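Local coordinates for protein hydrogenase maturation factor (Thermoanaerobacter tengcongensis, PDB 3VTI) that probably takes a carbamoyl group from its partner HypF and dehydrates it with ATP to a nitrile during [NiFe]-hydrogenase maturation, and binds magnesium, at residues Arg64-Phe75 with Ile122-Tyr131; Ala134-Asp145 with Met188-Arg198. All coordinates share one frame; numbering follows the deposited sequence.

Interaction 1 of 2, residues Arg64-Phe75 with Ile122-Tyr131; sequences RGAKPLFLTAAF and INTSGIGVLY
Thr72 and Ser125 face each other as an antiparallel hydrogen-bonded pair, with Thr72 N 2.8 Å from Ser125 O. Thr72 OG1 sits between its own backbone N and carbonyl carbon (chi1 52°). There Thr72 OG1 takes a weak bond from Ser125 N at 3.0 Å, beside the one that Ser125 N gives to Thr72 O. A water joins the same OG1 to Asn123 OD1, to which it donates. The ND2 of Asn123 turns to Ser36 on strand 30-37. Ser125 OG meets Ser125 OG of the second subunit in a hydrogen bond, so this face of the sheet lies at the dimer interface.

At one end, Phe75 and Ile122 lie side by side and point the same way. Ile122 CG1 approaches the ring obliquely, 3.7 Å from Phe75 CD2. Helix 83-100 packs on both side chains.

The two strands are neighbours in the mixed sheet of the PurM-like N-terminal domain. Strand 103-112 continues the sheet beyond 66-75, and strand 30-37 beyond 122-130. A classic beta bulge interrupts the ladder, where Leu69 N and Phe70 N both donate to Ile127 O, at 2.9 and 3.2 Å. Next to it, Ile127 CG2 comes to the edge of the Phe70 ring, near its plane, 4.2 Å from Phe70 CD2. Leu69 CB lies over one face of that ring, toward its rim.

At the other end, the Tyr131 ring reaches back beside the start of strand 66-75. Gly65 O lies at its edge, near the ring plane, 3.2 Å from Tyr131 CD2, while Lys67 CB approaches the hydroxyl. Tyr131 OH is hydrogen-bonded to Glu185.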
# COMPACT_ATOMS: atom_id res chain seq x y z
N ARG C 64 -12.85 20.99 -10.82
CA ARG C 64 -13.85 20.98 -11.85
C ARG C 64 -14.77 22.19 -11.70
O ARG C 64 -15.71 22.37 -12.46
CB ARG C 64 -14.61 19.65 -11.77
CG ARG C 64 -15.10 19.12 -13.08
CD ARG C 64 -13.97 18.80 -14.07
NE ARG C 64 -14.54 18.77 -15.42
CZ ARG C 64 -15.06 17.69 -15.99
NH1 ARG C 64 -15.05 16.52 -15.35
NH2 ARG C 64 -15.58 17.77 -17.21
N GLY C 65 -14.45 23.06 -10.74
CA GLY C 65 -15.27 24.24 -10.42
C GLY C 65 -16.33 23.91 -9.38
O GLY C 65 -17.53 24.22 -9.55
N ALA C 66 -15.89 23.27 -8.30
CA ALA C 66 -16.81 22.64 -7.36
C ALA C 66 -16.43 22.85 -5.90
O ALA C 66 -15.26 23.03 -5.57
CB ALA C 66 -16.94 21.16 -7.67
N LYS C 67 -17.46 22.85 -5.06
CA LYS C 67 -17.31 22.81 -3.62
C LYS C 67 -17.27 21.34 -3.19
O LYS C 67 -18.26 20.62 -3.36
CB LYS C 67 -18.50 23.51 -2.96
CG LYS C 67 -18.53 23.40 -1.44
CD LYS C 67 -19.55 24.35 -0.83
CE LYS C 67 -19.36 24.44 0.69
NZ LYS C 67 -17.91 24.58 1.06
N PRO C 68 -16.13 20.88 -2.64
CA PRO C 68 -16.09 19.51 -2.15
C PRO C 68 -16.86 19.41 -0.83
O PRO C 68 -16.81 20.34 -0.04
CB PRO C 68 -14.60 19.26 -1.93
CG PRO C 68 -14.03 20.59 -1.65
CD PRO C 68 -14.85 21.59 -2.42
N LEU C 69 -17.56 18.30 -0.62
CA LEU C 69 -18.41 18.13 0.56
C LEU C 69 -18.12 16.85 1.34
O LEU C 69 -18.03 16.87 2.57
CB LEU C 69 -19.89 18.15 0.18
CG LEU C 69 -20.57 19.43 -0.33
CD1 LEU C 69 -21.93 19.07 -0.95
CD2 LEU C 69 -20.74 20.48 0.77
N PHE C 70 -18.00 15.73 0.63
CA PHE C 70 -17.92 14.42 1.27
C PHE C 70 -16.73 13.63 0.78
O PHE C 70 -16.36 13.71 -0.40
CB PHE C 70 -19.21 13.63 1.04
CG PHE C 70 -20.45 14.38 1.44
CD1 PHE C 70 -20.68 14.74 2.77
CD2 PHE C 70 -21.39 14.76 0.48
CE1 PHE C 70 -21.83 15.44 3.14
CE2 PHE C 70 -22.54 15.46 0.84
CZ PHE C 70 -22.76 15.81 2.17
N LEU C 71 -16.13 12.89 1.71
CA LEU C 71 -14.95 12.10 1.44
C LEU C 71 -15.05 10.69 2.01
O LEU C 71 -15.70 10.46 3.02
CB LEU C 71 -13.71 12.79 2.01
CG LEU C 71 -12.83 13.63 1.07
CD1 LEU C 71 -13.48 14.96 0.76
CD2 LEU C 71 -11.45 13.82 1.67
N THR C 72 -14.39 9.76 1.34
CA THR C 72 -14.23 8.43 1.90
C THR C 72 -12.77 8.27 2.27
O THR C 72 -11.91 8.90 1.67
CB THR C 72 -14.62 7.36 0.89
OG1 THR C 72 -13.92 7.60 -0.33
CG2 THR C 72 -16.14 7.40 0.63
N ALA C 73 -12.50 7.45 3.29
CA ALA C 73 -11.13 7.21 3.72
C ALA C 73 -10.87 5.72 3.90
O ALA C 73 -11.48 5.07 4.73
CB ALA C 73 -10.83 7.97 5.01
N ALA C 74 -9.96 5.20 3.08
CA ALA C 74 -9.57 3.81 3.17
C ALA C 74 -8.12 3.69 3.64
O ALA C 74 -7.23 4.35 3.10
CB ALA C 74 -9.77 3.11 1.85
N PHE C 75 -7.91 2.85 4.66
CA PHE C 75 -6.62 2.66 5.28
C PHE C 75 -6.17 1.22 5.11
O PHE C 75 -6.92 0.29 5.43
CB PHE C 75 -6.70 2.95 6.78
CG PHE C 75 -7.13 4.34 7.12
CD1 PHE C 75 -8.48 4.64 7.30
CD2 PHE C 75 -6.19 5.35 7.30
CE1 PHE C 75 -8.90 5.92 7.63
CE2 PHE C 75 -6.59 6.63 7.63
CZ PHE C 75 -7.95 6.92 7.80
N ILE C 122 -2.98 5.09 2.34
CA ILE C 122 -4.32 5.63 2.47
C ILE C 122 -4.90 6.00 1.11
O ILE C 122 -4.23 6.64 0.28
CB ILE C 122 -4.34 6.86 3.42
CG1 ILE C 122 -3.78 6.48 4.80
CG2 ILE C 122 -5.76 7.40 3.57
CD1 ILE C 122 -3.26 7.66 5.61
N ASN C 123 -6.14 5.59 0.87
CA ASN C 123 -6.89 6.06 -0.28
C ASN C 123 -8.05 6.94 0.16
O ASN C 123 -8.75 6.61 1.12
CB ASN C 123 -7.40 4.90 -1.13
CG ASN C 123 -8.19 5.39 -2.34
OD1 ASN C 123 -9.35 5.80 -2.21
ND2 ASN C 123 -7.57 5.38 -3.51
N THR C 124 -8.26 8.04 -0.54
CA THR C 124 -9.43 8.86 -0.30
C THR C 124 -10.19 9.08 -1.59
O THR C 124 -9.57 9.28 -2.65
CB THR C 124 -9.07 10.23 0.34
OG1 THR C 124 -8.01 10.85 -0.39
CG2 THR C 124 -8.65 10.05 1.78
N SER C 125 -11.52 9.04 -1.51
CA SER C 125 -12.36 9.50 -2.62
C SER C 125 -13.16 10.71 -2.18
O SER C 125 -13.36 10.93 -0.98
CB SER C 125 -13.30 8.40 -3.10
OG SER C 125 -12.58 7.23 -3.42
N GLY C 126 -13.61 11.50 -3.14
CA GLY C 126 -14.28 12.75 -2.83
C GLY C 126 -15.48 13.02 -3.70
O GLY C 126 -15.48 12.66 -4.88
N ILE C 127 -16.49 13.66 -3.11
CA ILE C 127 -17.66 14.14 -3.82
C ILE C 127 -17.77 15.65 -3.63
O ILE C 127 -17.70 16.15 -2.51
CB ILE C 127 -18.95 13.40 -3.37
CG1 ILE C 127 -19.14 12.16 -4.22
CG2 ILE C 127 -20.20 14.27 -3.48
CD1 ILE C 127 -20.29 11.31 -3.77
N GLY C 128 -17.92 16.37 -4.74
CA GLY C 128 -18.17 17.81 -4.69
C GLY C 128 -19.36 18.21 -5.54
O GLY C 128 -19.80 17.44 -6.40
N VAL C 129 -19.89 19.40 -5.30
CA VAL C 129 -21.00 19.93 -6.09
C VAL C 129 -20.55 21.18 -6.84
O VAL C 129 -19.92 22.08 -6.27
CB VAL C 129 -22.26 20.20 -5.21
CG1 VAL C 129 -22.02 21.33 -4.21
CG2 VAL C 129 -23.50 20.49 -6.07
N LEU C 130 -20.87 21.22 -8.14
CA LEU C 130 -20.50 22.31 -9.04
C LEU C 130 -21.18 23.64 -8.67
O LEU C 130 -22.36 23.67 -8.35
CB LEU C 130 -20.88 21.93 -10.47
CG LEU C 130 -19.82 22.07 -11.57
CD1 LEU C 130 -18.65 21.14 -11.34
CD2 LEU C 130 -20.44 21.79 -12.92
N TYR C 131 -20.42 24.73 -8.72
CA TYR C 131 -21.00 26.07 -8.61
C TYR C 131 -21.85 26.42 -9.83
O TYR C 131 -21.70 25.83 -10.90
CB TYR C 131 -19.92 27.13 -8.41
CG TYR C 131 -19.16 26.95 -7.13
CD1 TYR C 131 -19.69 27.39 -5.92
CD2 TYR C 131 -17.91 26.33 -7.13
CE1 TYR C 131 -18.99 27.22 -4.73
CE2 TYR C 131 -17.20 26.16 -5.95
CZ TYR C 131 -17.74 26.60 -4.76
OH TYR C 131 -17.03 26.43 -3.59
O HOH W 1 -11.60 5.69 -0.33

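Interaction 2 of 2, residues Ala134-Asp145 with Met188-Arg198; sequences ANVSIKNAKPGD and MTLGEAIKVLR
Val136 and Met188 meet tip to tip, with Val136 CG2 3.6 Å from Met188 CE. The contact joins the linker after strand 120-130 to the 3-10 segment 188-193 and to strand 194-198, an outermost strand of the sheet within this chain, in the PurM-like C-terminal domain.

Apolar packing centres on Val136. Its two methyls divide the work: CG1, placed opposite the backbone N by chi1 of -166°, reaches Leu197 CB, while CG2 also touches Ile194 CG2. Ala134 CB packs beside Val136 on Met188 CE. Further on, Val196 CG2 meets Ala141 CB.

The backbone link is a bond from Ser137 N to Lys195 O, 3.2 Å long. Ser137 also starts a type I turn. Its OG accepts from Lys139 N in an ST turn and is also hydrogen-bonded to Glu21. Water bridges Asn135 N to the carbonyls of Gly191 and Ile194.

Among the charged groups, Lys195 bends at chi3 and chi4 and brings Lys195 NZ to Asn140 O at 2.7 Å. Its chain crosses Asp145 at about a right angle. The salt bridge from NZ to Asp145 OD2 is long; Asp145 OD2 also accepts from Lys142 N at 2.7 Å.

Arg198 is held by salt bridges to Asp22 and Glu211 and by a bond to Met20 O. Ile138 lies across its guanidinium, with Ile138 CG2 over the centre of one face, 3.4 Å from Arg198 CZ.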
# COMPACT_ATOMS: atom_id res chain seq x y z
N ALA C 134 -20.21 26.90 -13.47
CA ALA C 134 -18.88 26.36 -13.56
C ALA C 134 -18.73 25.51 -14.81
O ALA C 134 -19.61 24.70 -15.13
CB ALA C 134 -18.56 25.56 -12.34
N ASN C 135 -17.63 25.71 -15.52
CA ASN C 135 -17.28 24.90 -16.68
C ASN C 135 -15.77 24.80 -16.79
O ASN C 135 -15.14 25.45 -17.61
CB ASN C 135 -17.88 25.47 -17.97
CG ASN C 135 -17.81 24.48 -19.13
OD1 ASN C 135 -16.92 23.63 -19.21
ND2 ASN C 135 -18.77 24.58 -20.04
N VAL C 136 -15.20 23.96 -15.93
CA VAL C 136 -13.76 23.83 -15.85
C VAL C 136 -13.38 22.42 -16.29
O VAL C 136 -13.93 21.44 -15.78
CB VAL C 136 -13.26 24.09 -14.41
CG1 VAL C 136 -11.78 24.27 -14.39
CG2 VAL C 136 -13.94 25.33 -13.83
N SER C 137 -12.44 22.34 -17.23
CA SER C 137 -12.02 21.08 -17.85
C SER C 137 -10.67 21.29 -18.50
O SER C 137 -10.42 22.38 -19.03
CB SER C 137 -13.07 20.65 -18.89
OG SER C 137 -12.51 19.94 -19.97
N ILE C 138 -9.80 20.26 -18.50
CA ILE C 138 -8.50 20.34 -19.21
C ILE C 138 -8.63 20.53 -20.70
O ILE C 138 -7.62 20.75 -21.37
CB ILE C 138 -7.56 19.08 -19.02
CG1 ILE C 138 -8.35 17.84 -18.60
CG2 ILE C 138 -6.37 19.37 -18.11
CD1 ILE C 138 -9.14 17.25 -19.72
N LYS C 139 -9.85 20.43 -21.22
CA LYS C 139 -10.12 20.64 -22.65
C LYS C 139 -10.48 22.08 -23.03
O LYS C 139 -10.68 22.38 -24.20
CB LYS C 139 -11.25 19.70 -23.11
CG LYS C 139 -10.77 18.31 -23.48
CD LYS C 139 -11.90 17.29 -23.45
CE LYS C 139 -12.19 16.83 -22.01
NZ LYS C 139 -13.48 16.09 -21.92
N ASN C 140 -10.55 22.96 -22.03
CA ASN C 140 -11.18 24.28 -22.20
C ASN C 140 -10.24 25.44 -22.56
O ASN C 140 -10.70 26.56 -22.74
CB ASN C 140 -12.00 24.66 -20.96
CG ASN C 140 -13.36 23.96 -20.91
OD1 ASN C 140 -13.73 23.21 -21.82
ND2 ASN C 140 -14.12 24.21 -19.85
N ALA C 141 -8.94 25.19 -22.66
CA ALA C 141 -8.01 26.25 -23.01
C ALA C 141 -8.09 26.61 -24.51
O ALA C 141 -8.04 25.73 -25.37
CB ALA C 141 -6.60 25.87 -22.60
N LYS C 142 -8.24 27.91 -24.78
CA LYS C 142 -8.19 28.47 -26.14
C LYS C 142 -7.00 29.43 -26.26
O LYS C 142 -6.60 30.03 -25.27
CB LYS C 142 -9.48 29.26 -26.47
CG LYS C 142 -10.81 28.54 -26.25
CD LYS C 142 -11.05 27.39 -27.22
CE LYS C 142 -12.42 26.75 -26.98
NZ LYS C 142 -12.46 25.29 -27.34
N PRO C 143 -6.42 29.57 -27.47
CA PRO C 143 -5.34 30.54 -27.67
C PRO C 143 -5.76 31.96 -27.27
O PRO C 143 -6.83 32.42 -27.66
CB PRO C 143 -5.07 30.47 -29.17
CG PRO C 143 -5.52 29.12 -29.57
CD PRO C 143 -6.72 28.83 -28.72
N GLY C 144 -4.91 32.64 -26.50
CA GLY C 144 -5.25 33.95 -25.97
C GLY C 144 -5.51 33.95 -24.47
O GLY C 144 -5.48 35.00 -23.82
N ASP C 145 -5.77 32.76 -23.92
CA ASP C 145 -5.99 32.60 -22.48
C ASP C 145 -4.69 32.83 -21.73
O ASP C 145 -3.60 32.65 -22.28
CB ASP C 145 -6.47 31.18 -22.16
CG ASP C 145 -7.91 30.93 -22.58
OD1 ASP C 145 -8.70 31.90 -22.66
OD2 ASP C 145 -8.26 29.76 -22.80
N MET C 188 -14.06 30.92 -8.55
CA MET C 188 -15.27 30.53 -9.26
C MET C 188 -16.33 31.64 -9.25
O MET C 188 -17.41 31.48 -9.84
CB MET C 188 -15.83 29.21 -8.72
CG MET C 188 -14.94 27.97 -9.01
SD MET C 188 -14.13 27.90 -10.64
CE MET C 188 -15.53 27.83 -11.77
N THR C 189 -16.01 32.75 -8.60
CA THR C 189 -16.74 34.01 -8.77
C THR C 189 -16.70 34.44 -10.23
O THR C 189 -17.65 35.04 -10.74
CB THR C 189 -16.13 35.13 -7.92
OG1 THR C 189 -16.26 34.80 -6.54
CG2 THR C 189 -16.83 36.45 -8.15
N LEU C 190 -15.59 34.12 -10.90
CA LEU C 190 -15.38 34.48 -12.31
C LEU C 190 -16.13 33.58 -13.30
O LEU C 190 -16.08 33.81 -14.51
CB LEU C 190 -13.88 34.54 -12.64
CG LEU C 190 -13.02 35.50 -11.81
CD1 LEU C 190 -11.59 35.53 -12.33
CD2 LEU C 190 -13.60 36.91 -11.78
N GLY C 191 -16.82 32.56 -12.80
CA GLY C 191 -17.67 31.70 -13.62
C GLY C 191 -16.96 31.06 -14.80
O GLY C 191 -15.91 30.43 -14.64
N GLU C 192 -17.52 31.26 -16.00
CA GLU C 192 -17.06 30.61 -17.23
C GLU C 192 -15.69 31.13 -17.71
O GLU C 192 -15.03 30.48 -18.52
CB GLU C 192 -18.11 30.75 -18.33
CG GLU C 192 -17.80 30.01 -19.63
CD GLU C 192 -19.04 29.68 -20.43
OE1 GLU C 192 -19.25 30.31 -21.50
OE2 GLU C 192 -19.81 28.80 -19.97
N ALA C 193 -15.28 32.28 -17.20
CA ALA C 193 -13.97 32.84 -17.54
C ALA C 193 -12.83 31.98 -17.00
O ALA C 193 -11.72 31.99 -17.53
CB ALA C 193 -13.85 34.28 -17.02
N ILE C 194 -13.11 31.23 -15.93
CA ILE C 194 -12.20 30.20 -15.44
C ILE C 194 -12.37 28.99 -16.35
O ILE C 194 -13.44 28.38 -16.42
CB ILE C 194 -12.51 29.81 -13.97
CG1 ILE C 194 -12.44 31.03 -13.04
CG2 ILE C 194 -11.63 28.63 -13.51
CD1 ILE C 194 -11.06 31.63 -12.82
N LYS C 195 -11.30 28.65 -17.07
CA LYS C 195 -11.37 27.62 -18.09
C LYS C 195 -10.77 26.29 -17.64
O LYS C 195 -11.37 25.24 -17.85
CB LYS C 195 -10.76 28.12 -19.39
CG LYS C 195 -11.68 29.08 -20.12
CD LYS C 195 -10.90 29.85 -21.14
CE LYS C 195 -11.71 30.13 -22.39
NZ LYS C 195 -11.92 28.91 -23.21
N VAL C 196 -9.60 26.35 -17.00
CA VAL C 196 -8.91 25.14 -16.53
C VAL C 196 -8.38 25.32 -15.10
O VAL C 196 -7.90 26.39 -14.74
CB VAL C 196 -7.72 24.75 -17.43
CG1 VAL C 196 -6.95 23.53 -16.86
CG2 VAL C 196 -8.19 24.50 -18.85
N LEU C 197 -8.50 24.26 -14.31
CA LEU C 197 -7.96 24.22 -12.97
C LEU C 197 -7.30 22.87 -12.77
O LEU C 197 -7.95 21.84 -12.96
CB LEU C 197 -9.05 24.44 -11.92
CG LEU C 197 -9.67 25.83 -11.76
CD1 LEU C 197 -10.83 25.77 -10.78
CD2 LEU C 197 -8.66 26.86 -11.30
N ARG C 198 -6.03 22.87 -12.39
CA ARG C 198 -5.34 21.62 -12.04
C ARG C 198 -4.20 21.86 -11.06
O ARG C 198 -3.42 22.80 -11.21
CB ARG C 198 -4.83 20.88 -13.28
CG ARG C 198 -4.16 19.56 -12.98
CD ARG C 198 -4.10 18.66 -14.20
NE ARG C 198 -5.41 18.10 -14.51
CZ ARG C 198 -5.67 17.26 -15.52
NH1 ARG C 198 -4.69 16.85 -16.33
NH2 ARG C 198 -6.90 16.83 -15.71
O HOH W 2 -15.90 27.93 -15.31
O HOH W 3 -14.90 28.01 -19.87

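In the fold
Interaction 1 belongs to the sheet of the N-terminal domain. Interaction 2 lies next in the chain and ties the linker to the C-terminal domain. Their centres are about 20 Å apart, but they touch at Arg64 and Gly65. Arg64 NE is 2.8 Å from Val136 O, a probable hydrogen bond, and Gly65 CA is 3.8 Å from both Val136 CG2 and Met188 CE. The magnesium ion, bound by Asp22, Asp60 and Asp199, lies closer to interaction 2. The side chain of Arg198 is about 5 Å from the magnesium ion. The side chain of Arg64 is about 10 Å from the magnesium ion. Asp22, the partner of Arg198, is itself a metal ligand, and Arg64 NH1 hydrogen-bonds Ala23 O, next to it in the chain.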